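SAP-like pentraxin (Limulus polyphemus, PDB 3FLP) binds two calcium ions per subunit and probably acts as a sugar-binding lectin, assembled as two stacked rings of seven subunits. Local coordinates at residues A[20-25]-A[194-199]; A[34-39]-A[164-169]; A[49-54]-A[138-143]; A[98-103]-A[116-121]; A[105-110]-A[170-175]. All coordinates share one frame; numbering follows the deposited sequence.

Contact 1: residues A[20-25]-A[194-199]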
# COMPACT_ATOMS: atom_id res chain seq x y z
N PRO A 20 42.18 21.83 24.40
CA PRO A 20 41.18 20.90 23.86
C PRO A 20 41.15 20.95 22.33
O PRO A 20 41.12 22.03 21.73
CB PRO A 20 39.87 21.38 24.50
CG PRO A 20 40.14 22.83 24.80
CD PRO A 20 41.56 22.82 25.29
N HIS A 21 41.19 19.78 21.69
CA HIS A 21 41.18 19.73 20.24
C HIS A 21 40.89 18.34 19.69
O HIS A 21 40.85 17.36 20.42
CB HIS A 21 42.55 20.16 19.68
CG HIS A 21 43.63 19.15 19.88
ND1 HIS A 21 44.22 18.93 21.11
CD2 HIS A 21 44.22 18.29 19.02
CE1 HIS A 21 45.13 17.97 21.00
NE2 HIS A 21 45.15 17.57 19.74
N LEU A 22 40.70 18.29 18.38
CA LEU A 22 40.47 17.05 17.66
C LEU A 22 41.55 17.02 16.58
O LEU A 22 41.94 18.07 16.07
CB LEU A 22 39.10 17.04 16.98
CG LEU A 22 37.83 17.36 17.76
CD1 LEU A 22 36.62 17.10 16.86
CD2 LEU A 22 37.75 16.50 19.00
N ARG A 23 42.02 15.83 16.24
CA ARG A 23 43.00 15.69 15.17
C ARG A 23 42.57 14.48 14.36
O ARG A 23 42.47 13.37 14.89
CB ARG A 23 44.42 15.45 15.72
CG ARG A 23 45.49 15.44 14.62
CD ARG A 23 46.89 15.13 15.16
NE ARG A 23 47.05 13.71 15.47
CZ ARG A 23 47.29 13.23 16.68
NH1 ARG A 23 47.40 14.05 17.72
NH2 ARG A 23 47.41 11.92 16.86
N PHE A 24 42.28 14.69 13.08
CA PHE A 24 41.86 13.57 12.26
C PHE A 24 43.00 12.62 11.98
O PHE A 24 44.12 13.04 11.68
CB PHE A 24 41.22 14.08 10.97
CG PHE A 24 39.85 14.65 11.17
CD1 PHE A 24 39.69 15.93 11.68
CD2 PHE A 24 38.72 13.87 10.93
CE1 PHE A 24 38.41 16.44 11.95
CE2 PHE A 24 37.43 14.37 11.19
CZ PHE A 24 37.28 15.66 11.71
N MET A 25 42.72 11.33 12.12
CA MET A 25 43.70 10.28 11.93
C MET A 25 44.26 10.17 10.52
O MET A 25 45.43 9.87 10.34
CB MET A 25 43.11 8.93 12.35
CG MET A 25 42.73 8.85 13.83
SD MET A 25 44.18 8.99 14.91
CE MET A 25 44.91 7.38 14.68
N ILE A 194 35.76 14.73 4.42
CA ILE A 194 35.50 14.46 5.83
C ILE A 194 34.00 14.43 6.05
O ILE A 194 33.29 15.37 5.67
CB ILE A 194 36.09 15.55 6.77
CG1 ILE A 194 37.61 15.44 6.83
CG2 ILE A 194 35.51 15.40 8.18
CD1 ILE A 194 38.26 16.48 7.75
N SER A 195 33.51 13.34 6.62
CA SER A 195 32.10 13.20 6.93
C SER A 195 32.04 13.04 8.45
O SER A 195 32.62 12.11 9.00
CB SER A 195 31.51 11.96 6.24
OG SER A 195 30.15 11.79 6.61
N TRP A 196 31.34 13.96 9.11
CA TRP A 196 31.24 13.95 10.56
C TRP A 196 30.94 12.58 11.17
O TRP A 196 29.96 11.93 10.82
CB TRP A 196 30.16 14.94 11.01
CG TRP A 196 30.17 15.22 12.50
CD1 TRP A 196 29.10 15.21 13.34
CD2 TRP A 196 31.29 15.63 13.29
NE1 TRP A 196 29.47 15.61 14.60
CE2 TRP A 196 30.82 15.88 14.59
CE3 TRP A 196 32.65 15.83 13.01
CZ2 TRP A 196 31.65 16.31 15.63
CZ3 TRP A 196 33.49 16.26 14.04
CH2 TRP A 196 32.98 16.49 15.33
N MET A 197 31.80 12.16 12.09
CA MET A 197 31.67 10.89 12.78
C MET A 197 31.87 9.65 11.90
O MET A 197 31.63 8.52 12.35
CB MET A 197 30.31 10.82 13.49
CG MET A 197 30.07 11.94 14.50
SD MET A 197 31.38 12.12 15.75
CE MET A 197 31.09 10.65 16.81
N GLU A 198 32.30 9.84 10.66
CA GLU A 198 32.56 8.71 9.77
C GLU A 198 34.06 8.66 9.45
O GLU A 198 34.55 7.72 8.84
CB GLU A 198 31.75 8.80 8.47
CG GLU A 198 30.24 8.74 8.67
CD GLU A 198 29.46 8.49 7.38
OE1 GLU A 198 29.81 9.08 6.33
OE2 GLU A 198 28.49 7.70 7.41
N ASP A 199 34.78 9.70 9.87
CA ASP A 199 36.22 9.79 9.68
C ASP A 199 36.83 9.95 11.07
O ASP A 199 36.58 10.93 11.77
CB ASP A 199 36.56 10.97 8.77
CG ASP A 199 36.24 10.69 7.30
OD1 ASP A 199 36.91 9.82 6.70
OD2 ASP A 199 35.31 11.32 6.75
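Phe24 and Leu22 of strand 21-24 face Ile194 and Trp196 across the interior of the pentraxin beta-sandwich, the jelly-roll fold shared with legume lectins: strand 21-24 belongs to one sheet and strand 194-195 to the other. No hydrogen bond crosses, and the contact is mostly apolar packing. The main element is a CH-pi contact in which Ile194 CD1 sits 3.9 Å from the centroid of the Phe24 ring, almost exactly on the ring normal. The second branch of the isoleucine, CG2, lies 3.7 Å from Phe24 CE2. With CG1 anti to its carbonyl carbon (chi1 -72°), Ile194 meets the phenylalanine head-on from the opposite sheet. Trp196 offers its rim instead: Leu22 CD1 lies in the indole plane, 4.0 Å from CH2, the two side chains crossing nearly at right angles. Phe201, whose ring lies almost parallel to the indole, also meets Phe24, and Trp196 NE1 is bonded to the carbonyl of Val7.

Polar bonds stay within 194-199 and shape its turn. Ser195 OG donates to Glu198 OE1 from above the carboxylate plane. Ser195 N reaches Asp199 OD2 at 2.7 Å, and the Asp199 carbonyl O lies 3.6 Å from Phe24 CE2.

Contact 2: residues A[34-39]-A[164-169]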
# COMPACT_ATOMS: atom_id res chain seq x y z
N LEU A 34 38.20 23.44 -1.76
CA LEU A 34 37.76 22.91 -0.49
C LEU A 34 36.57 23.67 0.07
O LEU A 34 36.53 24.90 0.03
CB LEU A 34 38.92 22.97 0.52
CG LEU A 34 38.89 21.99 1.69
CD1 LEU A 34 39.05 20.56 1.19
CD2 LEU A 34 40.02 22.34 2.65
N THR A 35 35.58 22.93 0.56
CA THR A 35 34.41 23.54 1.17
C THR A 35 34.29 22.91 2.56
O THR A 35 34.18 21.68 2.69
CB THR A 35 33.11 23.27 0.38
OG1 THR A 35 33.19 23.87 -0.92
CG2 THR A 35 31.90 23.85 1.12
N VAL A 36 34.33 23.74 3.59
CA VAL A 36 34.22 23.26 4.97
C VAL A 36 32.95 23.86 5.58
O VAL A 36 32.82 25.08 5.71
CB VAL A 36 35.45 23.69 5.81
CG1 VAL A 36 35.32 23.17 7.25
CG2 VAL A 36 36.73 23.14 5.17
N CYS A 37 32.02 22.98 5.94
CA CYS A 37 30.75 23.40 6.52
C CYS A 37 30.60 22.72 7.89
O CYS A 37 31.03 21.59 8.09
CB CYS A 37 29.58 22.94 5.65
SG CYS A 37 29.03 23.81 4.13
N GLN A 38 29.98 23.42 8.84
CA GLN A 38 29.73 22.85 10.17
C GLN A 38 28.80 23.73 10.99
O GLN A 38 28.59 24.90 10.68
CB GLN A 38 31.04 22.61 10.95
CG GLN A 38 31.60 23.82 11.68
CD GLN A 38 32.58 24.61 10.84
OE1 GLN A 38 33.74 24.22 10.70
NE2 GLN A 38 32.12 25.72 10.28
N ARG A 39 28.24 23.16 12.05
CA ARG A 39 27.36 23.90 12.94
C ARG A 39 28.20 24.28 14.16
O ARG A 39 28.89 23.43 14.73
CB ARG A 39 26.16 23.02 13.32
CG ARG A 39 25.26 22.70 12.13
CD ARG A 39 24.31 21.52 12.35
NE ARG A 39 23.77 21.09 11.06
CZ ARG A 39 22.87 21.78 10.36
NH1 ARG A 39 22.37 22.92 10.83
NH2 ARG A 39 22.50 21.35 9.16
N SER A 164 29.42 20.71 15.61
CA SER A 164 28.81 19.47 15.14
C SER A 164 28.56 19.51 13.64
O SER A 164 28.64 20.57 13.00
CB SER A 164 27.52 19.17 15.88
OG SER A 164 26.42 19.79 15.27
N ASP A 165 28.29 18.34 13.07
CA ASP A 165 27.98 18.20 11.65
C ASP A 165 29.06 18.80 10.72
O ASP A 165 28.74 19.54 9.79
CB ASP A 165 26.62 18.84 11.37
CG ASP A 165 25.86 18.16 10.24
OD1 ASP A 165 26.44 17.31 9.53
OD2 ASP A 165 24.67 18.49 10.07
N LEU A 166 30.32 18.47 10.98
CA LEU A 166 31.42 18.96 10.15
C LEU A 166 31.45 18.15 8.86
O LEU A 166 31.61 16.93 8.89
CB LEU A 166 32.76 18.80 10.88
CG LEU A 166 34.03 19.02 10.03
CD1 LEU A 166 34.15 20.50 9.62
CD2 LEU A 166 35.25 18.58 10.84
N GLN A 167 31.31 18.84 7.73
CA GLN A 167 31.32 18.18 6.43
C GLN A 167 32.29 18.92 5.51
O GLN A 167 32.21 20.14 5.35
CB GLN A 167 29.91 18.21 5.83
CG GLN A 167 28.80 17.69 6.75
CD GLN A 167 28.94 16.22 7.10
OE1 GLN A 167 29.68 15.47 6.45
NE2 GLN A 167 28.22 15.79 8.13
N VAL A 168 33.21 18.16 4.90
CA VAL A 168 34.22 18.73 4.01
C VAL A 168 34.25 18.05 2.64
O VAL A 168 34.30 16.82 2.55
CB VAL A 168 35.64 18.59 4.65
CG1 VAL A 168 36.70 19.23 3.75
CG2 VAL A 168 35.65 19.24 6.05
N TRP A 169 34.23 18.86 1.58
CA TRP A 169 34.26 18.40 0.20
C TRP A 169 35.50 18.98 -0.48
O TRP A 169 35.93 20.08 -0.13
CB TRP A 169 33.03 18.91 -0.58
CG TRP A 169 31.72 18.30 -0.21
CD1 TRP A 169 31.12 17.22 -0.81
CD2 TRP A 169 30.80 18.77 0.78
NE1 TRP A 169 29.88 17.00 -0.25
CE2 TRP A 169 29.66 17.93 0.73
CE3 TRP A 169 30.83 19.81 1.72
CZ2 TRP A 169 28.56 18.11 1.58
CZ3 TRP A 169 29.74 19.99 2.56
CH2 TRP A 169 28.62 19.15 2.48
O HOH W 1 24.21 19.85 7.46
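Two antiparallel strands, 34-39 and 164-169, pair with a beta bulge near one end, where a salt bridge joins Arg39 to Asp165. Thr35 with Trp169, Cys37 with Gln167 and Arg39 with Ser164 are hydrogen-bonded pairs, each closed by two backbone bonds; Gln167 N to Cys37 O measures 2.8 Å. Between the last two pairs the register slips by one residue: Leu166 and Asp165, the latter with positive phi (55°), lie opposite Gln38. The Asp165 carboxylate takes Arg39 NE on OD2 at 2.9 Å, on the anti side and within the guanidinium plane, while OD1 receives Gln167 NE2 at 2.7 Å. Arg188 is a second ionic partner of OD2, holding it from another direction.

The pair lies centrally in one sheet of the pentraxin beta-sandwich. Toward the other sheet, Val36 and Val168 lie side by side, and Val36 CG1 meets Leu166 CD1 at 3.8 Å; Phe51 packs on both valines. The opposite face carries Cys37, disulfide-bonded to Cys103, and helix 175-182 covers it through Val181. There Cys37 SG approaches Trp169 CZ3 obliquely at 4.2 Å, and the indole NE1 is bonded to the Leu217 carbonyl of a neighbouring subunit.

Contact 3: residues A[49-54]-A[138-143]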
# COMPACT_ATOMS: atom_id res chain seq x y z
N TYR A 49 40.48 30.01 15.76
CA TYR A 49 40.62 29.20 14.55
C TYR A 49 39.89 27.88 14.73
O TYR A 49 40.14 27.16 15.70
CB TYR A 49 42.10 28.97 14.22
CG TYR A 49 42.77 30.26 13.82
CD1 TYR A 49 43.14 31.20 14.78
CD2 TYR A 49 42.94 30.58 12.47
CE1 TYR A 49 43.66 32.44 14.41
CE2 TYR A 49 43.46 31.82 12.09
CZ TYR A 49 43.81 32.74 13.06
OH TYR A 49 44.30 33.96 12.69
N ILE A 50 39.01 27.57 13.79
CA ILE A 50 38.20 26.36 13.86
C ILE A 50 38.81 25.16 13.14
O ILE A 50 39.07 24.13 13.75
CB ILE A 50 36.79 26.64 13.28
CG1 ILE A 50 36.14 27.78 14.07
CG2 ILE A 50 35.93 25.38 13.35
CD1 ILE A 50 34.84 28.27 13.48
N PHE A 51 39.03 25.31 11.84
CA PHE A 51 39.59 24.26 11.00
C PHE A 51 41.02 24.64 10.60
O PHE A 51 41.24 25.64 9.93
CB PHE A 51 38.68 24.09 9.77
CG PHE A 51 39.08 22.97 8.84
CD1 PHE A 51 40.10 23.16 7.90
CD2 PHE A 51 38.41 21.76 8.86
CE1 PHE A 51 40.42 22.15 7.00
CE2 PHE A 51 38.73 20.74 7.96
CZ PHE A 51 39.73 20.94 7.03
N SER A 52 41.98 23.82 11.01
CA SER A 52 43.39 24.05 10.72
C SER A 52 44.02 22.87 9.99
O SER A 52 43.99 21.74 10.47
CB SER A 52 44.14 24.31 12.04
OG SER A 52 45.55 24.24 11.88
N CYS A 53 44.59 23.14 8.81
CA CYS A 53 45.23 22.11 8.01
C CYS A 53 46.71 22.44 7.81
O CYS A 53 47.06 23.53 7.37
CB CYS A 53 44.56 21.99 6.65
SG CYS A 53 45.30 20.71 5.61
N ALA A 54 47.58 21.49 8.14
CA ALA A 54 49.01 21.71 8.01
C ALA A 54 49.79 20.56 7.39
O ALA A 54 49.46 19.39 7.60
CB ALA A 54 49.59 22.01 9.39
N GLY A 138 47.92 16.67 4.21
CA GLY A 138 47.58 17.67 5.22
C GLY A 138 46.90 17.09 6.44
O GLY A 138 45.98 16.28 6.33
N THR A 139 47.37 17.49 7.62
CA THR A 139 46.82 17.03 8.89
C THR A 139 45.80 18.06 9.36
O THR A 139 46.09 19.25 9.43
CB THR A 139 47.93 16.92 9.99
OG1 THR A 139 48.84 15.87 9.63
CG2 THR A 139 47.32 16.60 11.34
N VAL A 140 44.60 17.59 9.70
CA VAL A 140 43.54 18.49 10.16
C VAL A 140 43.33 18.48 11.67
O VAL A 140 43.16 17.42 12.29
CB VAL A 140 42.17 18.15 9.50
CG1 VAL A 140 41.07 19.04 10.09
CG2 VAL A 140 42.24 18.34 8.00
N VAL A 141 43.35 19.67 12.27
CA VAL A 141 43.11 19.84 13.70
C VAL A 141 41.92 20.78 13.85
O VAL A 141 41.81 21.76 13.11
CB VAL A 141 44.32 20.46 14.43
CG1 VAL A 141 43.88 21.02 15.77
CG2 VAL A 141 45.40 19.40 14.67
N ILE A 142 41.04 20.48 14.79
CA ILE A 142 39.87 21.32 15.04
C ILE A 142 39.96 21.98 16.41
O ILE A 142 40.27 21.31 17.41
CB ILE A 142 38.56 20.49 15.00
CG1 ILE A 142 38.43 19.75 13.66
CG2 ILE A 142 37.36 21.41 15.20
CD1 ILE A 142 38.31 20.64 12.46
N GLY A 143 39.71 23.28 16.47
CA GLY A 143 39.73 23.98 17.74
C GLY A 143 41.03 24.66 18.13
O GLY A 143 41.05 25.46 19.07
O HOH W 2 50.47 16.40 7.80
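Phe51 and Val140 form a tightly packed part of the contact between antiparallel strands 49-54 and 139-142. Val140 CG1 lies over one face of the Phe51 ring, 4.0 Å from its centroid and displaced toward the rim, a CH-pi contact. The other branch, CG2, reaches Phe51 CZ at 3.7 Å. Ile142 CD1 comes obliquely to CD2 of the same ring at 3.8 Å, so two residues on the same face of one strand hold the phenyl group. Phe51 can lean over them because its CG is anti to the backbone N (chi1 -177°). This face is turned into the sandwich, where Val168 of the other sheet meets Phe51. Further along, Cys53 SG rests 3.8 Å from Gly138 CA.

The other face, bearing Ser52, Ala54, Thr139 and Val141, is more loosely joined, and side chains touch little across the strands. Backbone bonds do most of the work: Ser52 and Val141 exchange two, as do Ala54 and Thr139, with Thr139 N to Ala54 O at 2.8 Å, and Gly143 N adds one to Ile50 O. A water donates to Ala54 O at the end of the pair; its very short approach to Thr139 OG1 is doubtful. Ser52 OG turns outward to Gln146 NE2, which also bonds the Thr139 carbonyl. Gln146 is a calcium ligand, and the Ser52 side chain lies about 6 Å from a bound calcium ion. The paired strands thus underlie the double calcium site of the pentraxin beta-sandwich, consistent with a second-shell role for Ser52 in orienting Gln146.

Contact 4: residues A[98-103]-A[116-121]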
# COMPACT_ATOMS: atom_id res chain seq x y z
N GLN A 98 24.51 30.60 21.05
CA GLN A 98 23.49 30.17 20.09
C GLN A 98 24.15 29.46 18.90
O GLN A 98 25.32 29.68 18.61
CB GLN A 98 22.68 31.36 19.57
CG GLN A 98 21.75 31.96 20.61
CD GLN A 98 20.83 30.93 21.22
OE1 GLN A 98 19.95 30.39 20.55
NE2 GLN A 98 21.04 30.63 22.50
N TRP A 99 23.38 28.60 18.24
CA TRP A 99 23.86 27.83 17.10
C TRP A 99 23.76 28.59 15.78
O TRP A 99 22.81 29.34 15.56
CB TRP A 99 23.08 26.53 16.95
CG TRP A 99 23.38 25.46 17.96
CD1 TRP A 99 22.59 25.09 19.03
CD2 TRP A 99 24.51 24.58 17.96
NE1 TRP A 99 23.17 24.02 19.68
CE2 TRP A 99 24.34 23.69 19.05
CE3 TRP A 99 25.65 24.45 17.15
CZ2 TRP A 99 25.27 22.68 19.34
CZ3 TRP A 99 26.57 23.45 17.44
CH2 TRP A 99 26.38 22.58 18.53
N TYR A 100 24.74 28.37 14.91
CA TYR A 100 24.77 28.98 13.59
C TYR A 100 25.42 27.99 12.64
O TYR A 100 26.26 27.19 13.05
CB TYR A 100 25.60 30.28 13.59
CG TYR A 100 25.11 31.32 14.56
CD1 TYR A 100 25.57 31.35 15.87
CD2 TYR A 100 24.12 32.23 14.18
CE1 TYR A 100 25.07 32.26 16.79
CE2 TYR A 100 23.59 33.15 15.10
CZ TYR A 100 24.07 33.16 16.40
OH TYR A 100 23.54 34.04 17.32
N HIS A 101 25.01 28.00 11.38
CA HIS A 101 25.64 27.11 10.42
C HIS A 101 26.61 28.00 9.66
O HIS A 101 26.23 29.06 9.16
CB HIS A 101 24.64 26.47 9.45
CG HIS A 101 25.27 25.43 8.57
ND1 HIS A 101 25.96 25.75 7.42
CD2 HIS A 101 25.38 24.09 8.71
CE1 HIS A 101 26.47 24.65 6.89
NE2 HIS A 101 26.13 23.63 7.66
N VAL A 102 27.85 27.57 9.58
CA VAL A 102 28.87 28.34 8.90
C VAL A 102 29.56 27.48 7.86
O VAL A 102 29.80 26.29 8.07
CB VAL A 102 29.92 28.90 9.91
CG1 VAL A 102 31.16 29.38 9.18
CG2 VAL A 102 29.30 30.05 10.70
N CYS A 103 29.88 28.08 6.72
CA CYS A 103 30.55 27.36 5.68
C CYS A 103 31.56 28.25 4.94
O CYS A 103 31.28 29.41 4.67
CB CYS A 103 29.52 26.78 4.69
SG CYS A 103 30.23 25.40 3.74
N TYR A 116 29.36 31.55 4.04
CA TYR A 116 27.93 31.52 4.24
C TYR A 116 27.55 31.38 5.71
O TYR A 116 28.21 30.66 6.47
CB TYR A 116 27.34 30.35 3.46
CG TYR A 116 27.61 30.40 1.98
CD1 TYR A 116 28.86 30.08 1.45
CD2 TYR A 116 26.61 30.80 1.09
CE1 TYR A 116 29.10 30.16 0.08
CE2 TYR A 116 26.84 30.89 -0.26
CZ TYR A 116 28.09 30.56 -0.76
OH TYR A 116 28.29 30.66 -2.11
N ALA A 117 26.49 32.06 6.11
CA ALA A 117 26.00 32.00 7.47
C ALA A 117 24.55 31.54 7.40
O ALA A 117 23.73 32.15 6.70
CB ALA A 117 26.09 33.37 8.12
N ASN A 118 24.24 30.45 8.09
CA ASN A 118 22.89 29.89 8.09
C ASN A 118 22.36 29.62 6.69
O ASN A 118 21.17 29.83 6.40
CB ASN A 118 21.93 30.80 8.87
CG ASN A 118 22.14 30.71 10.37
OD1 ASN A 118 22.78 29.77 10.87
ND2 ASN A 118 21.61 31.68 11.11
N GLY A 119 23.24 29.16 5.81
CA GLY A 119 22.84 28.84 4.45
C GLY A 119 22.71 30.00 3.48
O GLY A 119 22.34 29.79 2.33
N SER A 120 23.02 31.21 3.92
CA SER A 120 22.93 32.38 3.04
C SER A 120 24.30 32.97 2.76
O SER A 120 25.14 33.04 3.65
CB SER A 120 22.04 33.47 3.65
OG SER A 120 20.69 33.06 3.69
N PRO A 121 24.54 33.41 1.52
CA PRO A 121 25.83 34.00 1.13
C PRO A 121 26.10 35.33 1.83
O PRO A 121 25.23 36.19 1.89
CB PRO A 121 25.70 34.15 -0.39
CG PRO A 121 24.22 34.38 -0.58
CD PRO A 121 23.60 33.38 0.38
O HOH W 3 21.03 30.57 13.91
O HOH W 4 25.88 28.18 6.22
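Asn118 is tied to His101 by two bonds, one from its backbone and one from its side chain. Asn118 N donates to His101 O at 2.7 Å, and His101 N returns a nearly straight bond (170°) to Asn118 OD1 at 2.9 Å. The amide oxygen therefore takes the place of a backbone carbonyl and prolongs the pairing past the end of the strand. It gets there because CG is anti to the carbonyl carbon (chi1 -74°), which folds the side chain back toward strand 100-107. Farther in, Cys103 and Tyr116 form a regular hydrogen-bonded pair, with Tyr116 N to Cys103 O at 2.9 Å.

Waters extend this network. One accepts a hydrogen bond from Asn118 ND2 and donates one to Trp99 O. Another accepts from Gly119 N at 2.8 Å and lies in the plane of the His101 ring, 2.7 Å from ND1.

Packing is lighter. Asn118 ND2 stands at the edge of the Tyr100 ring, 4.0 Å from CD2, with amide and ring planes only 15° apart. Cys103 CB and Tyr116 CB approach to 4.4 Å on the face covered by Val178 of helix 175-182, where Tyr116 OH bonds Thr175 OG1. Trp99 and Gln98, just ahead of the strand, reach instead to Glu171 and Ala172 of a neighbouring subunit. Asn118 and Gly119, both with positive phi, occupy the central positions of a type I' turn from Ala117 to Ser120, the tight two-residue reversal characteristic of beta hairpins, here leading into strand 120-125.

Contact 5: residues A[105-110]-A[170-175]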
# COMPACT_ATOMS: atom_id res chain seq x y z
N VAL A 105 33.88 28.41 1.52
CA VAL A 105 34.05 27.86 0.18
C VAL A 105 35.31 28.44 -0.45
O VAL A 105 35.44 29.66 -0.58
CB VAL A 105 32.83 28.20 -0.71
CG1 VAL A 105 33.10 27.84 -2.15
CG2 VAL A 105 31.59 27.47 -0.18
N TRP A 106 36.25 27.57 -0.83
CA TRP A 106 37.49 28.03 -1.43
C TRP A 106 37.83 27.30 -2.72
O TRP A 106 37.73 26.08 -2.81
CB TRP A 106 38.68 27.83 -0.48
CG TRP A 106 39.99 28.16 -1.14
CD1 TRP A 106 40.44 29.40 -1.52
CD2 TRP A 106 41.00 27.23 -1.55
NE1 TRP A 106 41.66 29.29 -2.14
CE2 TRP A 106 42.03 27.98 -2.17
CE3 TRP A 106 41.14 25.84 -1.45
CZ2 TRP A 106 43.18 27.38 -2.69
CZ3 TRP A 106 42.29 25.24 -1.97
CH2 TRP A 106 43.29 26.02 -2.58
N SER A 107 38.25 28.07 -3.71
CA SER A 107 38.63 27.51 -5.00
C SER A 107 39.98 28.06 -5.42
O SER A 107 40.12 29.25 -5.67
CB SER A 107 37.59 27.87 -6.06
OG SER A 107 37.94 27.31 -7.31
N GLY A 108 40.98 27.18 -5.48
CA GLY A 108 42.30 27.61 -5.88
C GLY A 108 42.37 27.75 -7.39
O GLY A 108 43.30 28.35 -7.93
N VAL A 109 41.38 27.19 -8.08
CA VAL A 109 41.34 27.25 -9.54
C VAL A 109 41.20 28.70 -9.99
O VAL A 109 41.92 29.14 -10.89
CB VAL A 109 40.16 26.43 -10.13
CG1 VAL A 109 40.20 26.47 -11.63
CG2 VAL A 109 40.25 24.97 -9.66
N ASP A 110 40.29 29.44 -9.37
CA ASP A 110 40.08 30.84 -9.73
C ASP A 110 40.45 31.79 -8.60
O ASP A 110 40.40 33.01 -8.76
CB ASP A 110 38.61 31.07 -10.14
CG ASP A 110 37.62 30.85 -9.00
OD1 ASP A 110 38.02 30.36 -7.91
OD2 ASP A 110 36.42 31.16 -9.19
N ASP A 170 36.05 18.27 -1.46
CA ASP A 170 37.22 18.80 -2.16
C ASP A 170 36.76 19.49 -3.45
O ASP A 170 37.40 19.41 -4.50
CB ASP A 170 38.23 17.68 -2.45
CG ASP A 170 37.69 16.61 -3.37
OD1 ASP A 170 36.46 16.49 -3.52
OD2 ASP A 170 38.51 15.87 -3.95
N GLU A 171 35.62 20.17 -3.35
CA GLU A 171 35.04 20.92 -4.45
C GLU A 171 34.55 22.25 -3.90
O GLU A 171 34.44 22.40 -2.68
CB GLU A 171 33.85 20.16 -5.07
CG GLU A 171 34.26 18.87 -5.80
CD GLU A 171 33.30 18.50 -6.92
OE1 GLU A 171 32.87 19.41 -7.65
OE2 GLU A 171 32.98 17.30 -7.07
N ALA A 172 34.29 23.21 -4.78
CA ALA A 172 33.80 24.52 -4.35
C ALA A 172 32.29 24.56 -4.57
O ALA A 172 31.82 24.91 -5.65
CB ALA A 172 34.47 25.62 -5.16
N LEU A 173 31.54 24.18 -3.53
CA LEU A 173 30.09 24.15 -3.58
C LEU A 173 29.46 25.48 -4.00
O LEU A 173 29.98 26.56 -3.68
CB LEU A 173 29.54 23.71 -2.22
CG LEU A 173 29.31 22.21 -2.01
CD1 LEU A 173 30.53 21.41 -2.37
CD2 LEU A 173 28.90 21.95 -0.56
N THR A 174 28.36 25.41 -4.74
CA THR A 174 27.66 26.61 -5.19
C THR A 174 26.82 27.19 -4.06
O THR A 174 26.59 26.55 -3.03
CB THR A 174 26.70 26.32 -6.36
OG1 THR A 174 25.66 25.44 -5.91
CG2 THR A 174 27.45 25.67 -7.55
N THR A 175 26.35 28.41 -4.27
CA THR A 175 25.51 29.09 -3.30
C THR A 175 24.27 28.25 -3.00
O THR A 175 23.90 28.08 -1.83
CB THR A 175 25.10 30.47 -3.84
OG1 THR A 175 26.24 31.33 -3.81
CG2 THR A 175 23.97 31.08 -3.03
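Val105 and Ser107 pack against Ala172 with no hydrogen bond between their segments. The methyl of Ala172 is the centre of the apolar contact: its CB lies 4.0 Å from Val105 CG1 and equally far from Ser107 CB, touching two residues whose side chains leave the same face of strand 105-107. Val105 CG1 also approaches the Leu173 carbonyl O at 3.7 Å, the branch being placed there by its position anti to the backbone N (chi1 170°). Leu173 itself packs on Val178 and Val181 of helix 175-182, and Val105 meets Val178 as well.

The 170-175 segment is the connection from strand 161-169 to that helix, the one helix of the chain, two turns long, lying against one sheet of the pentraxin beta-sandwich. Thr174 is the helix N-cap.

Polar bonds lead away from the contact. Ser107 OG is held by Gln33. Thr35 OG1 is bonded to both the Glu171 carbonyl and Leu173 N, fastening the connection on the two sides of Ala172. Glu171 OE1 forms a salt bridge with Lys41 NZ of a neighbouring subunit, and OE2 is hydrogen-bonded to His213 ND1 of that same subunit.

Overall arrangement
The five contacts span both layers of one beta-sandwich. Contact 3 lies within the sheet nearer the calcium ions, contacts 2 and 4 within the other, and contact 1 bridges the two. Contact 5 sets strand 100-107 of that second sheet against the connection from strand 161-169 to helix 175-182. Contact 2 is the hub, its centre about 11 Å from those of contacts 1 and 4, about 12 Å from contact 3 and about 13 Å from contact 5, and it touches all four. Along the chain, contact 1 encloses the rest, and contact 5 crosses contacts 2, 3 and 4. Contacts 4 and 5 share strand 100-107 and take part in subunit contacts away from the calcium site.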